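Local coordinates for protein N-formylglutamate amidohydrolase (Ralstonia eutropha, PDB 2Q7S) that binds a zinc ion and is probably a hydrolase of the N-formylglutamate amidohydrolase family, at residues R188-D199 with Y220-G230; E204-L215 with L278-V286. One frame throughout, in Å; residues are numbered along the deposited sequence.

Contact 1 of 2, residues R188-D199 with Y220-G230; sequences RPLADFVLGDRD and YTVARNDPYKG
Val194 sets both methyls against the Asp226-Tyr228 turn that follows strand 222-224. Val194 CG1 stands anti to the backbone N (chi1 -180°) and CG2 anti to the carbonyl carbon, which lets the two methyls straddle Asp226 O, each at 3.3 Å. CG1 also meets Tyr228 CB at 4.0 Å. Pro227, which follows a cis peptide bond, lays its CD near Val194 CG2. With Phe193 and Asn225, Val194 has the most surface buried here. The strands, 193-196 and 222-224, run parallel at 23°. Their backbone bonds pass from Phe193 N to Thr221 O, Ala223 N to Phe193 O, Leu195 N to Ala223 O and Asn225 N to Leu195 O. Phe193 goes to the other face of the sheet, with Val222 and Leu195. Its ring edge points at the face of Tyr220, an edge-to-face pair with planes 78° apart, and Phe193 CE1 lies 3.7 Å from Tyr220 CG. At the far end, Asn225 ND2 donates to Asp197 OD1 at 2.8 Å, almost within the amide plane. Asn225 OD1 accepts from Asp197 N at 3.2 Å and more weakly from Asp199 N. The amide is thus held at both ends, and Gly200 N is a second partner of Asp197 OD1. Beside it, Lys229 NZ bridges to the syn lone pair of Asp199 OD2 at 2.9 Å. The Tyr228 side chain lies about 7 Å from the zinc ion. Helix 205-217 connects strand 193-196 to strand 222-224 in a beta-alpha-beta unit. Phe193 and Val222 pack on its Leu215, and strand 244-252 lies on the other side of 193-196.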
loop_
_atom_site.group_PDB
_atom_site.type_symbol
_atom_site.label_atom_id
_atom_site.label_comp_id
_atom_site.label_asym_id
_atom_site.label_seq_id
_atom_site.Cartn_x
_atom_site.Cartn_y
_atom_site.Cartn_z
ATOM N N ARG A 188 9.244 15.371 -16.226
ATOM C CA ARG A 188 8.083 14.619 -16.679
ATOM C C ARG A 188 6.880 14.771 -15.755
ATOM O O ARG A 188 7.035 14.696 -14.534
ATOM C CB ARG A 188 8.402 13.110 -16.652
ATOM C CG ARG A 188 9.580 12.710 -17.457
ATOM C CD ARG A 188 10.019 11.263 -17.192
ATOM N NE ARG A 188 11.236 11.010 -17.955
ATOM C CZ ARG A 188 12.436 11.457 -17.602
ATOM N NH1 ARG A 188 12.597 12.150 -16.476
ATOM N NH2 ARG A 188 13.485 11.199 -18.369
ATOM N N PRO A 189 5.657 14.786 -16.321
ATOM C CA PRO A 189 4.511 14.674 -15.408
ATOM C C PRO A 189 4.370 13.308 -14.752
ATOM O O PRO A 189 4.703 12.260 -15.341
ATOM C CB PRO A 189 3.306 14.931 -16.302
ATOM C CG PRO A 189 3.755 14.547 -17.659
ATOM C CD PRO A 189 5.236 14.840 -17.725
ATOM N N LEU A 190 3.834 13.338 -13.535
ATOM C CA LEU A 190 3.469 12.169 -12.783
ATOM C C LEU A 190 2.516 11.295 -13.595
ATOM O O LEU A 190 1.570 11.816 -14.182
ATOM C CB LEU A 190 2.770 12.621 -11.506
ATOM C CG LEU A 190 2.505 11.512 -10.530
ATOM C CD1 LEU A 190 3.838 10.884 -10.006
ATOM C CD2 LEU A 190 1.694 12.033 -9.362
ATOM N N ALA A 191 2.790 9.977 -13.638
ATOM C CA ALA A 191 1.987 9.053 -14.433
ATOM C C ALA A 191 0.683 8.763 -13.682
ATOM O O ALA A 191 0.513 9.087 -12.484
ATOM C CB ALA A 191 2.756 7.783 -14.717
ATOM N N ASP A 192 -0.246 8.144 -14.398
ATOM C CA ASP A 192 -1.481 7.744 -13.809
ATOM C C ASP A 192 -1.254 6.551 -12.875
ATOM O O ASP A 192 -1.933 6.440 -11.860
ATOM C CB ASP A 192 -2.495 7.380 -14.891
ATOM C CG ASP A 192 -2.909 8.553 -15.725
ATOM O OD1 ASP A 192 -3.005 9.646 -15.174
ATOM O OD2 ASP A 192 -3.183 8.361 -16.919
ATOM N N PHE A 193 -0.351 5.649 -13.277
ATOM C CA PHE A 193 0.079 4.458 -12.512
ATOM C C PHE A 193 1.577 4.517 -12.405
ATOM O O PHE A 193 2.248 4.771 -13.406
ATOM C CB PHE A 193 -0.267 3.176 -13.236
ATOM C CG PHE A 193 -1.707 2.801 -13.121
ATOM C CD1 PHE A 193 -2.654 3.395 -13.923
ATOM C CD2 PHE A 193 -2.121 1.879 -12.160
ATOM C CE1 PHE A 193 -4.006 3.090 -13.779
ATOM C CE2 PHE A 193 -3.491 1.536 -12.051
ATOM C CZ PHE A 193 -4.401 2.145 -12.847
ATOM N N VAL A 194 2.100 4.305 -11.206
ATOM C CA VAL A 194 3.516 4.085 -10.976
ATOM C C VAL A 194 3.674 2.676 -10.425
ATOM O O VAL A 194 2.941 2.269 -9.491
ATOM C CB VAL A 194 4.172 5.146 -10.003
ATOM C CG1 VAL A 194 5.676 4.875 -9.789
ATOM C CG2 VAL A 194 3.967 6.568 -10.552
ATOM N N LEU A 195 4.599 1.943 -11.035
ATOM C CA LEU A 195 4.900 0.545 -10.674
ATOM C C LEU A 195 6.307 0.497 -10.072
ATOM O O LEU A 195 7.256 0.824 -10.724
ATOM C CB LEU A 195 4.847 -0.329 -11.927
ATOM C CG LEU A 195 3.545 -0.294 -12.698
ATOM C CD1 LEU A 195 3.627 -1.192 -13.971
ATOM C CD2 LEU A 195 2.363 -0.679 -11.803
ATOM N N GLY A 196 6.406 0.139 -8.796
ATOM C CA GLY A 196 7.682 0.043 -8.109
ATOM C C GLY A 196 8.053 -1.411 -7.867
ATOM O O GLY A 196 7.300 -2.166 -7.268
ATOM N N ASP A 197 9.243 -1.778 -8.344
ATOM C CA ASP A 197 9.780 -3.108 -8.151
ATOM C C ASP A 197 11.294 -3.018 -7.851
ATOM O O ASP A 197 12.062 -3.935 -8.172
ATOM C CB ASP A 197 9.445 -3.945 -9.384
ATOM C CG ASP A 197 10.152 -3.420 -10.700
ATOM O OD1 ASP A 197 10.925 -2.424 -10.675
ATOM O OD2 ASP A 197 9.989 -4.062 -11.758
ATOM N N ARG A 198 11.699 -1.902 -7.229
ATOM C CA ARG A 198 13.085 -1.647 -6.777
ATOM C C ARG A 198 14.011 -1.825 -7.961
ATOM O O ARG A 198 14.865 -2.684 -7.956
ATOM C CB ARG A 198 13.478 -2.568 -5.584
ATOM C CG ARG A 198 12.447 -2.556 -4.450
ATOM C CD ARG A 198 12.600 -1.391 -3.539
ATOM N NE ARG A 198 13.808 -1.566 -2.763
ATOM C CZ ARG A 198 14.036 -1.079 -1.556
ATOM N NH1 ARG A 198 13.152 -0.318 -0.914
ATOM N NH2 ARG A 198 15.194 -1.361 -0.988
ATOM N N ASP A 199 13.751 -1.022 -8.994
ATOM C CA ASP A 199 14.433 -1.048 -10.299
ATOM C C ASP A 199 14.584 -2.424 -10.936
ATOM O O ASP A 199 15.663 -2.802 -11.392
ATOM C CB ASP A 199 15.786 -0.368 -10.191
ATOM C CG ASP A 199 15.680 1.082 -9.749
ATOM O OD1 ASP A 199 14.834 1.825 -10.321
ATOM O OD2 ASP A 199 16.484 1.480 -8.855
ATOM N N TYR A 220 -4.178 4.714 -19.967
ATOM C CA TYR A 220 -3.505 5.283 -18.779
ATOM C C TYR A 220 -2.019 5.440 -19.089
ATOM O O TYR A 220 -1.462 4.712 -19.893
ATOM C CB TYR A 220 -3.713 4.362 -17.566
ATOM C CG TYR A 220 -5.166 4.187 -17.171
ATOM C CD1 TYR A 220 -5.829 5.174 -16.464
ATOM C CD2 TYR A 220 -5.886 3.071 -17.575
ATOM C CE1 TYR A 220 -7.147 5.009 -16.091
ATOM C CE2 TYR A 220 -7.218 2.904 -17.244
ATOM C CZ TYR A 220 -7.856 3.884 -16.508
ATOM O OH TYR A 220 -9.188 3.777 -16.151
ATOM N N THR A 221 -1.380 6.407 -18.472
ATOM C CA THR A 221 0.074 6.535 -18.525
ATOM C C THR A 221 0.630 5.710 -17.380
ATOM O O THR A 221 -0.025 5.565 -16.321
ATOM C CB THR A 221 0.504 8.024 -18.444
ATOM O OG1 THR A 221 -0.032 8.608 -17.255
ATOM C CG2 THR A 221 -0.039 8.784 -19.697
ATOM N N VAL A 222 1.777 5.076 -17.632
ATOM C CA VAL A 222 2.418 4.180 -16.659
ATOM C C VAL A 222 3.906 4.568 -16.627
ATOM O O VAL A 222 4.507 4.766 -17.682
ATOM C CB VAL A 222 2.227 2.668 -17.008
ATOM C CG1 VAL A 222 2.877 1.748 -15.960
ATOM C CG2 VAL A 222 0.745 2.318 -17.188
ATOM N N ALA A 223 4.452 4.754 -15.428
ATOM C CA ALA A 223 5.903 4.949 -15.204
ATOM C C ALA A 223 6.363 3.826 -14.286
ATOM O O ALA A 223 5.598 3.395 -13.418
ATOM C CB ALA A 223 6.206 6.336 -14.522
ATOM N N ARG A 224 7.591 3.350 -14.480
ATOM C CA ARG A 224 8.213 2.398 -13.557
ATOM C C ARG A 224 9.165 3.183 -12.679
ATOM O O ARG A 224 9.917 4.012 -13.179
ATOM C CB ARG A 224 9.014 1.334 -14.320
ATOM C CG ARG A 224 8.135 0.459 -15.213
ATOM C CD ARG A 224 8.911 -0.749 -15.757
ATOM N NE ARG A 224 8.163 -1.425 -16.823
ATOM C CZ ARG A 224 8.374 -2.678 -17.200
ATOM N NH1 ARG A 224 9.299 -3.419 -16.600
ATOM N NH2 ARG A 224 7.622 -3.215 -18.151
ATOM N N ASN A 225 9.137 2.906 -11.383
ATOM C CA ASN A 225 10.192 3.359 -10.441
ATOM C C ASN A 225 10.439 4.860 -10.404
ATOM O O ASN A 225 11.557 5.321 -10.117
ATOM C CB ASN A 225 11.473 2.562 -10.685
ATOM C CG ASN A 225 11.252 1.074 -10.444
ATOM O OD1 ASN A 225 11.003 0.672 -9.322
ATOM N ND2 ASN A 225 11.258 0.275 -11.504
ATOM N N ASP A 226 9.363 5.611 -10.599
ATOM C CA ASP A 226 9.407 7.067 -10.788
ATOM C C ASP A 226 8.054 7.695 -10.364
ATOM O O ASP A 226 7.065 7.592 -11.103
ATOM C CB ASP A 226 9.685 7.364 -12.249
ATOM C CG ASP A 226 9.892 8.844 -12.527
ATOM O OD1 ASP A 226 9.817 9.651 -11.571
ATOM O OD2 ASP A 226 10.148 9.202 -13.702
ATOM N N PRO A 227 7.994 8.318 -9.166
ATOM C CA PRO A 227 9.030 8.506 -8.147
ATOM C C PRO A 227 9.076 7.383 -7.089
ATOM O O PRO A 227 9.932 7.434 -6.227
ATOM C CB PRO A 227 8.626 9.825 -7.490
ATOM C CG PRO A 227 7.101 9.786 -7.572
ATOM C CD PRO A 227 6.727 8.950 -8.746
ATOM N N TYR A 228 8.204 6.379 -7.201
ATOM C CA TYR A 228 8.080 5.313 -6.215
ATOM C C TYR A 228 8.647 3.987 -6.687
ATOM O O TYR A 228 8.061 3.327 -7.560
ATOM C CB TYR A 228 6.617 5.073 -5.882
ATOM C CG TYR A 228 5.938 6.262 -5.280
ATOM C CD1 TYR A 228 6.163 6.611 -3.976
ATOM C CD2 TYR A 228 5.062 7.035 -6.021
ATOM C CE1 TYR A 228 5.531 7.690 -3.421
ATOM C CE2 TYR A 228 4.427 8.118 -5.467
ATOM C CZ TYR A 228 4.670 8.446 -4.175
ATOM O OH TYR A 228 4.023 9.528 -3.612
ATOM N N LYS A 229 9.751 3.584 -6.054
ATOM C CA LYS A 229 10.457 2.345 -6.371
ATOM C C LYS A 229 10.041 1.167 -5.507
ATOM O O LYS A 229 10.433 0.049 -5.797
ATOM C CB LYS A 229 12.006 2.532 -6.282
ATOM C CG LYS A 229 12.547 3.702 -7.052
ATOM C CD LYS A 229 14.077 3.810 -6.994
ATOM C CE LYS A 229 14.609 4.483 -8.257
ATOM N NZ LYS A 229 16.106 4.363 -8.418
ATOM N N GLY A 230 9.214 1.372 -4.485
ATOM C CA GLY A 230 8.762 0.246 -3.627
ATOM C C GLY A 230 9.279 0.452 -2.200
ATOM O O GLY A 230 10.491 0.815 -2.101
HETATM O O HOH W 1 10.925 11.953 -13.645
HETATM O O HOH W 2 5.613 9.243 -12.722
HETATM O O HOH W 3 10.918 -3.200 -14.159
#

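Contact 2 of 2, residues E204-L215 with L278-V286; sequences EPGLVDLVEREL and LTLRIAEYV
Tyr285 reaches from helix 267-289 to the start of helix 205-217 and meets Glu204 and Leu210. Its CG stands anti to the backbone N (chi1 178°), which sends the ring across to the neighbouring helix. The carboxylate of Glu204 comes from the opposite direction and meets the ring at its edge, as modelled nearly coplanar with it (8°). Tyr285 OH is modelled as donating to Glu204 OE2, but the separation is too short to be trusted in detail. Along the ring, Leu210 slides past in the opposite direction and sets CD2 3.5 Å from Tyr285 CD1. Leu207 crosses the ring obliquely, with CB 3.8 Å from Tyr285 CE2. Both methyls of Leu210 also reach the Arg281 guanidinium. Leu210 CD1 lies over one face, offset toward its rim, and is 3.7 Å from Arg281 CG. The bent Arg281 chain crosses Glu214 at about a right angle. Their charged groups stay apart: Glu214 OE2 is 4.2 Å from Arg281 NE, beyond a salt bridge. Further along the helices, Leu278 sets CD1 against Glu214 CB at 3.7 Å and CD2 against Leu215 CD2. Val211 CG2 meets Ile282 CD1 at 3.9 Å. The axes of segments 205-215 and 278-286 are roughly antiparallel (156°), and both helices pack against strand 166-174 at Trp167. Glu204 is the N-cap of its helix and accepts a weak bond from Gly206 N through OE1; its OE2 also accepts from Trp167 NE1. The chemistry is therefore mainly apolar, with one polar cluster at the helix start. There, one carboxylate caps the helix and accepts from Trp167, and probably also meets the Tyr285 hydroxyl, whose exact place is doubtful. The helix N-terminus would probably favour its negative charge.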
loop_
_atom_site.group_PDB
_atom_site.type_symbol
_atom_site.label_atom_id
_atom_site.label_comp_id
_atom_site.label_asym_id
_atom_site.label_seq_id
_atom_site.Cartn_x
_atom_site.Cartn_y
_atom_site.Cartn_z
ATOM N N GLU A 204 9.281 -10.694 -11.184
ATOM C CA GLU A 204 9.666 -11.231 -12.444
ATOM C C GLU A 204 9.084 -10.329 -13.546
ATOM O O GLU A 204 7.961 -9.807 -13.440
ATOM C CB GLU A 204 9.226 -12.682 -12.550
ATOM C CG GLU A 204 7.764 -12.903 -12.324
ATOM C CD GLU A 204 6.962 -12.944 -13.563
ATOM O OE1 GLU A 204 7.540 -13.097 -14.639
ATOM O OE2 GLU A 204 5.722 -12.830 -13.460
ATOM N N PRO A 205 9.886 -10.074 -14.578
ATOM C CA PRO A 205 9.545 -9.015 -15.512
ATOM C C PRO A 205 8.248 -9.187 -16.292
ATOM O O PRO A 205 7.673 -8.191 -16.712
ATOM C CB PRO A 205 10.756 -9.000 -16.474
ATOM C CG PRO A 205 11.366 -10.336 -16.332
ATOM C CD PRO A 205 11.178 -10.702 -14.899
ATOM N N GLY A 206 7.837 -10.409 -16.569
ATOM C CA GLY A 206 6.662 -10.655 -17.411
ATOM C C GLY A 206 5.397 -10.042 -16.800
ATOM O O GLY A 206 4.531 -9.553 -17.520
ATOM N N LEU A 207 5.291 -10.046 -15.475
ATOM C CA LEU A 207 4.118 -9.465 -14.829
ATOM C C LEU A 207 4.108 -7.943 -14.869
ATOM O O LEU A 207 3.050 -7.339 -15.079
ATOM C CB LEU A 207 3.930 -9.950 -13.400
ATOM C CG LEU A 207 2.685 -9.378 -12.674
ATOM C CD1 LEU A 207 1.381 -9.701 -13.409
ATOM C CD2 LEU A 207 2.612 -9.861 -11.249
ATOM N N VAL A 208 5.268 -7.325 -14.654
ATOM C CA VAL A 208 5.381 -5.865 -14.767
ATOM C C VAL A 208 5.053 -5.455 -16.242
ATOM O O VAL A 208 4.379 -4.455 -16.471
ATOM C CB VAL A 208 6.787 -5.343 -14.315
ATOM C CG1 VAL A 208 6.769 -3.846 -14.087
ATOM C CG2 VAL A 208 7.240 -6.054 -13.044
ATOM N N ASP A 209 5.519 -6.248 -17.213
ATOM C CA ASP A 209 5.274 -5.978 -18.634
ATOM C C ASP A 209 3.771 -6.068 -18.909
ATOM O O ASP A 209 3.214 -5.210 -19.584
ATOM C CB ASP A 209 5.962 -7.014 -19.550
ATOM C CG ASP A 209 7.485 -6.813 -19.690
ATOM O OD1 ASP A 209 8.063 -5.809 -19.210
ATOM O OD2 ASP A 209 8.110 -7.700 -20.313
ATOM N N LEU A 210 3.149 -7.127 -18.382
ATOM C CA LEU A 210 1.692 -7.346 -18.488
ATOM C C LEU A 210 0.922 -6.150 -17.952
ATOM O O LEU A 210 0.119 -5.572 -18.660
ATOM C CB LEU A 210 1.260 -8.635 -17.757
ATOM C CG LEU A 210 -0.192 -9.155 -17.881
ATOM C CD1 LEU A 210 -0.793 -8.970 -19.289
ATOM C CD2 LEU A 210 -0.214 -10.616 -17.536
ATOM N N VAL A 211 1.186 -5.761 -16.714
ATOM C CA VAL A 211 0.410 -4.688 -16.083
ATOM C C VAL A 211 0.586 -3.367 -16.845
ATOM O O VAL A 211 -0.389 -2.670 -17.153
ATOM C CB VAL A 211 0.777 -4.515 -14.572
ATOM C CG1 VAL A 211 0.147 -3.251 -14.007
ATOM C CG2 VAL A 211 0.371 -5.781 -13.751
ATOM N N GLU A 212 1.831 -3.042 -17.170
ATOM C CA GLU A 212 2.120 -1.828 -17.928
ATOM C C GLU A 212 1.351 -1.774 -19.270
ATOM O O GLU A 212 0.767 -0.777 -19.620
ATOM C CB GLU A 212 3.633 -1.757 -18.179
ATOM C CG GLU A 212 4.099 -0.588 -19.018
ATOM C CD GLU A 212 5.613 -0.625 -19.185
ATOM O OE1 GLU A 212 6.049 -1.435 -20.018
ATOM O OE2 GLU A 212 6.349 0.092 -18.456
ATOM N N ARG A 213 1.449 -2.849 -20.038
ATOM C CA ARG A 213 0.847 -2.955 -21.370
ATOM C C ARG A 213 -0.678 -2.882 -21.289
ATOM O O ARG A 213 -1.314 -2.140 -22.029
ATOM C CB ARG A 213 1.281 -4.272 -22.024
ATOM C CG ARG A 213 0.588 -4.611 -23.356
ATOM C CD ARG A 213 1.232 -5.818 -24.037
ATOM N NE ARG A 213 1.185 -7.055 -23.229
ATOM C CZ ARG A 213 2.243 -7.698 -22.697
ATOM N NH1 ARG A 213 3.504 -7.255 -22.863
ATOM N NH2 ARG A 213 2.044 -8.812 -21.984
ATOM N N GLU A 214 -1.267 -3.644 -20.385
ATOM C CA GLU A 214 -2.742 -3.628 -20.222
ATOM C C GLU A 214 -3.247 -2.222 -19.851
ATOM O O GLU A 214 -4.192 -1.743 -20.437
ATOM C CB GLU A 214 -3.184 -4.674 -19.191
ATOM C CG GLU A 214 -2.969 -6.122 -19.686
ATOM C CD GLU A 214 -3.946 -6.511 -20.791
ATOM O OE1 GLU A 214 -5.114 -6.076 -20.699
ATOM O OE2 GLU A 214 -3.540 -7.222 -21.754
ATOM N N LEU A 215 -2.573 -1.536 -18.917
ATOM C CA LEU A 215 -2.974 -0.185 -18.523
ATOM C C LEU A 215 -2.787 0.859 -19.597
ATOM O O LEU A 215 -3.670 1.675 -19.803
ATOM C CB LEU A 215 -2.239 0.258 -17.226
ATOM C CG LEU A 215 -2.741 -0.488 -15.990
ATOM C CD1 LEU A 215 -1.983 -0.079 -14.817
ATOM C CD2 LEU A 215 -4.241 -0.306 -15.729
ATOM N N LEU A 278 -8.174 -5.768 -15.519
ATOM C CA LEU A 278 -6.721 -5.962 -15.396
ATOM C C LEU A 278 -6.465 -7.156 -14.448
ATOM O O LEU A 278 -5.608 -7.993 -14.704
ATOM C CB LEU A 278 -6.026 -4.702 -14.833
ATOM C CG LEU A 278 -4.584 -4.934 -14.367
ATOM C CD1 LEU A 278 -3.697 -5.208 -15.578
ATOM C CD2 LEU A 278 -4.069 -3.764 -13.467
ATOM N N THR A 279 -7.275 -7.263 -13.403
ATOM C CA THR A 279 -7.085 -8.284 -12.341
ATOM C C THR A 279 -7.369 -9.673 -12.880
ATOM O O THR A 279 -6.725 -10.637 -12.509
ATOM C CB THR A 279 -7.926 -7.922 -11.038
ATOM O OG1 THR A 279 -7.466 -6.681 -10.473
ATOM C CG2 THR A 279 -7.765 -8.961 -9.944
ATOM N N LEU A 280 -8.382 -9.778 -13.748
ATOM C CA LEU A 280 -8.723 -11.014 -14.385
ATOM C C LEU A 280 -7.521 -11.444 -15.228
ATOM O O LEU A 280 -7.083 -12.608 -15.200
ATOM C CB LEU A 280 -9.994 -10.854 -15.252
ATOM C CG LEU A 280 -10.572 -12.091 -15.936
ATOM C CD1 LEU A 280 -10.742 -13.272 -14.930
ATOM C CD2 LEU A 280 -11.919 -11.773 -16.624
ATOM N N ARG A 281 -6.958 -10.502 -15.962
ATOM C CA ARG A 281 -5.779 -10.820 -16.756
ATOM C C ARG A 281 -4.564 -11.278 -15.918
ATOM O O ARG A 281 -3.831 -12.177 -16.307
ATOM C CB ARG A 281 -5.424 -9.613 -17.600
ATOM C CG ARG A 281 -4.330 -9.890 -18.598
ATOM C CD ARG A 281 -4.760 -10.876 -19.694
ATOM N NE ARG A 281 -3.570 -11.221 -20.451
ATOM C CZ ARG A 281 -2.677 -12.140 -20.097
ATOM N NH1 ARG A 281 -2.833 -12.874 -18.988
ATOM N NH2 ARG A 281 -1.610 -12.323 -20.869
ATOM N N ILE A 282 -4.341 -10.637 -14.773
ATOM C CA ILE A 282 -3.272 -11.021 -13.879
ATOM C C ILE A 282 -3.530 -12.414 -13.310
ATOM O O ILE A 282 -2.599 -13.159 -13.168
ATOM C CB ILE A 282 -3.122 -10.018 -12.697
ATOM C CG1 ILE A 282 -2.698 -8.619 -13.185
ATOM C CG2 ILE A 282 -2.159 -10.517 -11.591
ATOM C CD1 ILE A 282 -2.636 -7.570 -12.019
ATOM N N ALA A 283 -4.791 -12.760 -12.996
ATOM C CA ALA A 283 -5.139 -14.078 -12.439
ATOM C C ALA A 283 -4.760 -15.152 -13.430
ATOM O O ALA A 283 -4.184 -16.161 -13.067
ATOM C CB ALA A 283 -6.648 -14.192 -12.059
ATOM N N GLU A 284 -5.059 -14.908 -14.697
ATOM C CA GLU A 284 -4.696 -15.811 -15.797
ATOM C C GLU A 284 -3.160 -15.998 -15.939
ATOM O O GLU A 284 -2.644 -17.120 -16.151
ATOM C CB GLU A 284 -5.260 -15.252 -17.092
ATOM C CG GLU A 284 -6.759 -15.340 -17.205
ATOM C CD GLU A 284 -7.278 -14.801 -18.550
ATOM O OE1 GLU A 284 -6.875 -13.680 -18.923
ATOM O OE2 GLU A 284 -8.058 -15.496 -19.238
ATOM N N TYR A 285 -2.444 -14.893 -15.841
ATOM C CA TYR A 285 -0.994 -14.911 -15.876
ATOM C C TYR A 285 -0.416 -15.734 -14.699
ATOM O O TYR A 285 0.404 -16.604 -14.897
ATOM C CB TYR A 285 -0.463 -13.489 -15.884
ATOM C CG TYR A 285 1.034 -13.430 -15.884
ATOM C CD1 TYR A 285 1.757 -13.423 -17.065
ATOM C CD2 TYR A 285 1.723 -13.429 -14.684
ATOM C CE1 TYR A 285 3.133 -13.401 -17.029
ATOM C CE2 TYR A 285 3.068 -13.410 -14.646
ATOM C CZ TYR A 285 3.767 -13.387 -15.801
ATOM O OH TYR A 285 5.116 -13.386 -15.710
ATOM N N VAL A 286 -0.895 -15.471 -13.493
ATOM C CA VAL A 286 -0.527 -16.241 -12.305
ATOM C C VAL A 286 -0.799 -17.744 -12.416
ATOM O O VAL A 286 0.045 -18.518 -12.042
ATOM C CB VAL A 286 -1.220 -15.603 -11.065
ATOM C CG1 VAL A 286 -1.255 -16.520 -9.849
ATOM C CG2 VAL A 286 -0.521 -14.314 -10.773
#

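Overall arrangement
Both contacts lie round the same beta-alpha-beta unit, strand 193-196, helix 205-217, strand 222-224. Contact 1 joins the two strands at one end of the mixed sheet, and 222-224 is its outermost strand. Contact 2 joins the intervening helix to helix 267-289. The two are pinned together by salt bridges from Arg224 to Asp209 and Glu212, and by Arg224 packing on Val208. Both are partly buried. Contact 1 relies on backbone bonds and a polar turn, and its Tyr228 approaches the zinc ion. Contact 2 lies further from the chain centre and away from that site, and relies mainly on apolar side chains.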